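PDB 2PG0: acyl-CoA dehydrogenase from Geobacillus kaustophilus, which probably uses FAD to introduce an alpha-beta double bond into thioester-bound acyl chains, as acyl-CoA dehydrogenases do. Local coordinates for residues N34-E37 with I42-S45; S45-M50 with I161-H166. All blocks are in the same frame, centred on the assembly; numbering follows the deposited sequence.

Contact 1: residues N34-E37 with I42-S45; sequences NDWE and IPRS
In the helical N-terminal domain of the acyl-CoA dehydrogenase fold, W36 of helix 33-39 meets I42 and P43, which lead the chain into helix 44-52, so the contact closes a tight helix-loop-helix connection. The backbones approach to 5.3 Å between W36 CA and I42 CA, and the indole is gripped over one face at both of its rings. I42 CG2 stands 3.8 Å from the centroid of the six-membered ring of W36, only 4° off the ring normal, a CH-pi contact of nearly ideal direction. P43 CD does the same over the five-membered ring, 3.6 Å from its centroid and 27° off the normal, displaced toward NE1, which it approaches to 3.3 Å. A second branch of the isoleucine, CG1, lies 3.6 Å from W36 CE3. With CG anti to the carbonyl carbon (chi1 -65°), the indole extends from its helix to meet the connection broadside. F46 meets the same indole edge-to-face. An alanine in place of W36 would probably leave I42 CG2 and P43 CD without the aromatic surface they rest on, opening a gap between the helix and the connection. No hydrogen bond joins the two segments; their cohesion comes from dispersion and from weakly polarised C-H groups, the proline CD beside its nitrogen among them, set against the electron-rich indole.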
loop_
_atom_site.group_PDB
_atom_site.type_symbol
_atom_site.label_atom_id
_atom_site.label_comp_id
_atom_site.label_asym_id
_atom_site.label_seq_id
_atom_site.Cartn_x
_atom_site.Cartn_y
_atom_site.Cartn_z
ATOM N N ASN A 34 -17.497 -26.958 13.044
ATOM C CA ASN A 34 -17.157 -27.574 11.753
ATOM C C ASN A 34 -18.307 -28.394 11.159
ATOM O O ASN A 34 -18.524 -28.381 9.942
ATOM C CB ASN A 34 -15.880 -28.422 11.869
ATOM C CG ASN A 34 -14.627 -27.581 12.136
ATOM O OD1 ASN A 34 -14.685 -26.353 12.213
ATOM N ND2 ASN A 34 -13.485 -28.250 12.277
ATOM N N ASP A 35 -19.047 -29.089 12.026
ATOM C CA ASP A 35 -20.247 -29.832 11.618
ATOM C C ASP A 35 -21.352 -28.908 11.107
ATOM O O ASP A 35 -22.050 -29.229 10.140
ATOM C CB ASP A 35 -20.783 -30.665 12.783
ATOM C CG ASP A 35 -19.987 -31.929 13.013
ATOM O OD1 ASP A 35 -19.149 -32.278 12.151
ATOM O OD2 ASP A 35 -20.212 -32.588 14.060
ATOM N N TRP A 36 -21.505 -27.764 11.763
ATOM C CA TRP A 36 -22.502 -26.786 11.357
ATOM C C TRP A 36 -22.201 -26.268 9.951
ATOM O O TRP A 36 -23.105 -26.099 9.135
ATOM C CB TRP A 36 -22.519 -25.615 12.321
ATOM C CG TRP A 36 -22.947 -25.928 13.714
ATOM C CD1 TRP A 36 -23.580 -27.058 14.164
ATOM C CD2 TRP A 36 -22.804 -25.067 14.844
ATOM N NE1 TRP A 36 -23.820 -26.955 15.520
ATOM C CE2 TRP A 36 -23.363 -25.738 15.958
ATOM C CE3 TRP A 36 -22.256 -23.789 15.025
ATOM C CZ2 TRP A 36 -23.387 -25.171 17.236
ATOM C CZ3 TRP A 36 -22.282 -23.228 16.296
ATOM C CH2 TRP A 36 -22.843 -23.920 17.382
ATOM N N GLU A 37 -20.924 -26.020 9.680
ATOM C CA GLU A 37 -20.508 -25.566 8.358
ATOM C C GLU A 37 -20.823 -26.595 7.282
ATOM O O GLU A 37 -21.294 -26.242 6.197
ATOM C CB GLU A 37 -19.029 -25.222 8.355
ATOM C CG GLU A 37 -18.720 -23.996 9.161
ATOM C CD GLU A 37 -17.381 -23.446 8.804
ATOM O OE1 GLU A 37 -16.374 -24.144 9.061
ATOM O OE2 GLU A 37 -17.343 -22.327 8.241
ATOM N N ILE A 42 -26.802 -23.612 11.484
ATOM C CA ILE A 42 -26.650 -23.842 12.921
ATOM C C ILE A 42 -28.018 -24.284 13.468
ATOM O O ILE A 42 -29.020 -23.610 13.242
ATOM C CB ILE A 42 -26.147 -22.559 13.654
ATOM C CG1 ILE A 42 -24.771 -22.134 13.115
ATOM C CG2 ILE A 42 -26.107 -22.774 15.188
ATOM C CD1 ILE A 42 -24.298 -20.762 13.602
ATOM N N PRO A 43 -28.064 -25.414 14.199
ATOM C CA PRO A 43 -29.370 -25.946 14.603
ATOM C C PRO A 43 -30.145 -24.995 15.519
ATOM O O PRO A 43 -29.545 -24.280 16.337
ATOM C CB PRO A 43 -29.015 -27.250 15.336
ATOM C CG PRO A 43 -27.589 -27.097 15.750
ATOM C CD PRO A 43 -26.946 -26.228 14.708
ATOM N N ARG A 44 -31.469 -24.989 15.354
ATOM C CA ARG A 44 -32.398 -24.265 16.226
ATOM C C ARG A 44 -32.154 -24.536 17.704
ATOM O O ARG A 44 -32.346 -23.655 18.539
ATOM C CB ARG A 44 -33.846 -24.669 15.921
ATOM C CG ARG A 44 -34.514 -23.963 14.762
ATOM C CD ARG A 44 -34.477 -22.448 14.925
ATOM N NE ARG A 44 -35.603 -21.880 15.674
ATOM C CZ ARG A 44 -36.607 -21.201 15.116
ATOM N NH1 ARG A 44 -36.652 -21.016 13.799
ATOM N NH2 ARG A 44 -37.567 -20.699 15.877
ATOM N N SER A 45 -31.762 -25.769 18.018
ATOM C CA SER A 45 -31.498 -26.168 19.404
ATOM C C SER A 45 -30.404 -25.309 20.052
ATOM O O SER A 45 -30.457 -25.048 21.257
ATOM C CB SER A 45 -31.160 -27.662 19.489
ATOM O OG SER A 45 -29.974 -27.961 18.777
#

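Contact 2: residues S45-M50 with I161-H166; sequences SFWAKM and ITNGIH. With FAD (flavin-adenine dinucleotide), chain C.
N163 ND2 is gripped by two backbone carbonyls, T125 O and G90 O, while N163 OD1 accepts from Q213 NE2; with both ends of the amide held, its rotation is fixed. Against this amide lies the indole of W47, its six-membered ring reaching OD1 through CZ2 at 3.9 Å and ND2 through CH2 at 3.9 Å. Amide and ring planes stand 81° apart, and no hydrogen bond links the two. The H166 imidazole approaches the other ring of W47 obliquely, with planes at 72° and H166 CD2 4.3 Å from W47 NE1; H166 NE2 is hydrogen-bonded to I42 O. The first torsion of W47 keeps CG beside the backbone N and carries the indole out toward N163 and H166. Just before N163, within a type II turn from I161 to G164, T162 binds the flavin: its backbone N donates to FAD O4 at 3.0 Å, with an N-H...O angle of 166°, and its OG1 donates to FAD N5 at 3.0 Å. W47 therefore packs on N163, the residue next to the flavin-binding T162. The contact sets helix 44-52 of the N-terminal domain against the loop between strands 151-161 and 169-175 of the middle domain, with L93 of helix 89-105 touching T162 and N163.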
loop_
_atom_site.group_PDB
_atom_site.type_symbol
_atom_site.label_atom_id
_atom_site.label_comp_id
_atom_site.label_asym_id
_atom_site.label_seq_id
_atom_site.Cartn_x
_atom_site.Cartn_y
_atom_site.Cartn_z
ATOM N N SER A 45 -31.762 -25.769 18.018
ATOM C CA SER A 45 -31.498 -26.168 19.404
ATOM C C SER A 45 -30.404 -25.309 20.052
ATOM O O SER A 45 -30.457 -25.048 21.257
ATOM C CB SER A 45 -31.160 -27.662 19.489
ATOM O OG SER A 45 -29.974 -27.961 18.777
ATOM N N PHE A 46 -29.436 -24.852 19.248
ATOM C CA PHE A 46 -28.400 -23.949 19.754
ATOM C C PHE A 46 -28.969 -22.598 20.196
ATOM O O PHE A 46 -28.612 -22.097 21.256
ATOM C CB PHE A 46 -27.257 -23.737 18.747
ATOM C CG PHE A 46 -26.178 -22.815 19.263
ATOM C CD1 PHE A 46 -25.230 -23.277 20.178
ATOM C CD2 PHE A 46 -26.141 -21.477 18.878
ATOM C CE1 PHE A 46 -24.238 -22.425 20.683
ATOM C CE2 PHE A 46 -25.152 -20.617 19.369
ATOM C CZ PHE A 46 -24.199 -21.090 20.276
ATOM N N TRP A 47 -29.832 -22.009 19.370
ATOM C CA TRP A 47 -30.539 -20.778 19.730
ATOM C C TRP A 47 -31.379 -20.942 21.004
ATOM O O TRP A 47 -31.429 -20.041 21.848
ATOM C CB TRP A 47 -31.454 -20.355 18.583
ATOM C CG TRP A 47 -30.725 -19.770 17.401
ATOM C CD1 TRP A 47 -30.045 -20.449 16.432
ATOM C CD2 TRP A 47 -30.631 -18.382 17.061
ATOM N NE1 TRP A 47 -29.524 -19.562 15.505
ATOM C CE2 TRP A 47 -29.875 -18.289 15.868
ATOM C CE3 TRP A 47 -31.116 -17.205 17.649
ATOM C CZ2 TRP A 47 -29.593 -17.065 15.253
ATOM C CZ3 TRP A 47 -30.831 -15.988 17.042
ATOM C CH2 TRP A 47 -30.078 -15.931 15.850
ATOM N N ALA A 48 -32.042 -22.095 21.120
ATOM C CA ALA A 48 -32.854 -22.409 22.294
ATOM C C ALA A 48 -31.985 -22.439 23.552
ATOM O O ALA A 48 -32.393 -21.942 24.605
ATOM C CB ALA A 48 -33.568 -23.739 22.102
ATOM N N LYS A 49 -30.794 -23.030 23.438
ATOM C CA LYS A 49 -29.837 -23.065 24.545
ATOM C C LYS A 49 -29.339 -21.662 24.880
ATOM O O LYS A 49 -29.221 -21.303 26.048
ATOM C CB LYS A 49 -28.661 -23.991 24.225
ATOM C CG LYS A 49 -29.025 -25.474 24.210
ATOM C CD LYS A 49 -27.937 -26.268 23.503
ATOM C CE LYS A 49 -28.184 -27.755 23.563
ATOM N NZ LYS A 49 -27.189 -28.489 22.721
ATOM N N MET A 50 -29.057 -20.864 23.849
ATOM C CA MET A 50 -28.677 -19.468 24.052
ATOM C C MET A 50 -29.769 -18.701 24.813
ATOM O O MET A 50 -29.476 -17.952 25.753
ATOM C CB MET A 50 -28.363 -18.796 22.705
ATOM C CG MET A 50 -27.018 -19.219 22.088
ATOM S SD MET A 50 -25.522 -18.449 22.783
ATOM C CE MET A 50 -25.705 -16.778 22.126
ATOM N N ILE A 161 -30.297 -12.483 2.737
ATOM C CA ILE A 161 -30.865 -12.249 4.067
ATOM C C ILE A 161 -30.256 -13.187 5.120
ATOM O O ILE A 161 -30.411 -14.407 5.051
ATOM C CB ILE A 161 -32.427 -12.328 4.056
ATOM C CG1 ILE A 161 -33.011 -11.316 3.052
ATOM C CG2 ILE A 161 -33.009 -12.127 5.485
ATOM C CD1 ILE A 161 -32.404 -9.894 3.106
ATOM N N THR A 162 -29.549 -12.597 6.077
ATOM C CA THR A 162 -28.935 -13.337 7.192
ATOM C C THR A 162 -30.067 -13.934 8.049
ATOM O O THR A 162 -31.104 -13.290 8.229
ATOM C CB THR A 162 -28.032 -12.397 8.016
ATOM O OG1 THR A 162 -26.984 -11.895 7.177
ATOM C CG2 THR A 162 -27.396 -13.124 9.211
ATOM N N ASN A 163 -29.881 -15.161 8.545
ATOM C CA ASN A 163 -30.966 -15.898 9.242
ATOM C C ASN A 163 -32.157 -16.141 8.309
ATOM O O ASN A 163 -33.301 -16.284 8.762
ATOM C CB ASN A 163 -31.457 -15.144 10.497
ATOM C CG ASN A 163 -30.390 -14.997 11.583
ATOM O OD1 ASN A 163 -29.403 -15.730 11.624
ATOM N ND2 ASN A 163 -30.614 -14.052 12.489
ATOM N N GLY A 164 -31.889 -16.197 7.007
ATOM C CA GLY A 164 -32.948 -16.305 5.999
ATOM C C GLY A 164 -33.836 -17.537 6.082
ATOM O O GLY A 164 -35.009 -17.481 5.714
ATOM N N ILE A 165 -33.274 -18.652 6.552
ATOM C CA ILE A 165 -34.040 -19.888 6.738
ATOM C C ILE A 165 -34.704 -19.950 8.120
ATOM O O ILE A 165 -35.897 -20.241 8.215
ATOM C CB ILE A 165 -33.184 -21.159 6.460
ATOM C CG1 ILE A 165 -32.594 -21.127 5.041
ATOM C CG2 ILE A 165 -33.997 -22.460 6.702
ATOM C CD1 ILE A 165 -33.618 -20.911 3.915
ATOM N N HIS A 166 -33.945 -19.659 9.177
ATOM C CA HIS A 166 -34.468 -19.782 10.545
ATOM C C HIS A 166 -35.487 -18.716 10.943
ATOM O O HIS A 166 -36.353 -18.974 11.781
ATOM C CB HIS A 166 -33.333 -19.773 11.580
ATOM C CG HIS A 166 -32.665 -21.097 11.774
ATOM N ND1 HIS A 166 -33.328 -22.300 11.638
ATOM C CD2 HIS A 166 -31.394 -21.405 12.127
ATOM C CE1 HIS A 166 -32.485 -23.291 11.877
ATOM N NE2 HIS A 166 -31.307 -22.773 12.181
HETATM P PA FAD C . -24.045 -2.857 -5.145
HETATM O O1A FAD C . -24.645 -3.259 -6.459
HETATM O O2A FAD C . -24.864 -1.838 -4.394
HETATM O O5B FAD C . -22.545 -2.305 -5.391
HETATM C C5B FAD C . -21.603 -3.080 -6.117
HETATM C C4B FAD C . -20.241 -2.391 -6.015
HETATM O O4B FAD C . -20.350 -1.081 -6.552
HETATM C C3B FAD C . -19.811 -2.239 -4.557
HETATM O O3B FAD C . -18.415 -2.403 -4.430
HETATM C C2B FAD C . -20.150 -0.803 -4.236
HETATM O O2B FAD C . -19.379 -0.268 -3.176
HETATM C C1B FAD C . -19.898 -0.140 -5.590
HETATM N N9A FAD C . -20.602 1.152 -5.667
HETATM C C8A FAD C . -21.959 1.364 -5.714
HETATM N N7A FAD C . -22.180 2.696 -5.754
HETATM C C5A FAD C . -20.988 3.333 -5.732
HETATM C C6A FAD C . -20.641 4.679 -5.755
HETATM N N6A FAD C . -21.593 5.615 -5.683
HETATM N N1A FAD C . -19.308 5.035 -5.715
HETATM C C2A FAD C . -18.317 4.071 -5.660
HETATM N N3A FAD C . -18.664 2.730 -5.650
HETATM C C4A FAD C . -19.982 2.372 -5.678
HETATM N N1 FAD C . -28.847 -7.234 3.265
HETATM C C2 FAD C . -29.935 -7.088 4.109
HETATM O O2 FAD C . -30.772 -6.213 3.876
HETATM N N3 FAD C . -30.088 -7.931 5.201
HETATM C C4 FAD C . -29.157 -8.921 5.448
HETATM O O4 FAD C . -29.308 -9.674 6.412
HETATM C C4X FAD C . -28.050 -9.060 4.603
HETATM N N5 FAD C . -27.105 -10.046 4.841
HETATM C C5X FAD C . -26.025 -10.209 3.994
HETATM C C6 FAD C . -25.111 -11.224 4.249
HETATM C C7 FAD C . -24.015 -11.395 3.407
HETATM C C7M FAD C . -23.048 -12.498 3.734
HETATM C C8 FAD C . -23.843 -10.543 2.300
HETATM C C8M FAD C . -22.686 -10.668 1.348
HETATM C C9 FAD C . -24.765 -9.536 2.045
HETATM C C9A FAD C . -25.863 -9.356 2.893
HETATM N N10 FAD C . -26.795 -8.342 2.660
HETATM C C10 FAD C . -27.896 -8.210 3.502
HETATM C "C1'" FAD C . -26.621 -7.344 1.535
HETATM C "C2'" FAD C . -25.444 -6.361 1.664
HETATM O "O2'" FAD C . -25.679 -5.319 2.588
HETATM C "C3'" FAD C . -25.203 -5.774 0.276
HETATM O "O3'" FAD C . -24.539 -6.770 -0.472
HETATM C "C4'" FAD C . -24.391 -4.470 0.262
HETATM O "O4'" FAD C . -25.108 -3.392 0.835
HETATM C "C5'" FAD C . -23.965 -4.077 -1.153
HETATM O "O5'" FAD C . -25.072 -4.074 -2.035
HETATM P P FAD C . -24.972 -4.892 -3.414
HETATM O O1P FAD C . -24.536 -6.311 -3.150
HETATM O O2P FAD C . -26.287 -4.830 -4.138
HETATM O O3P FAD C . -23.789 -4.175 -4.252
#

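Overall arrangement
Past helix 12-28, the chain enters helix 33-39, and contact 1 closes a short loop to the start of helix 44-52, with four residues between its segments. Contact 2 starts at S45, where contact 1 ends, and spans 110 intervening residues to reach the turn after strand 151-161. The two loops therefore follow one another, sharing S45, without nesting or crossing. Their centres are 9 Å apart, and they touch directly: the bond between I42 and H166 joins one contact to the other, and F46 of the shared helix 44-52 lies against contact 1. Together they join two N-terminal-domain helices to the flavin-binding turn of the middle domain.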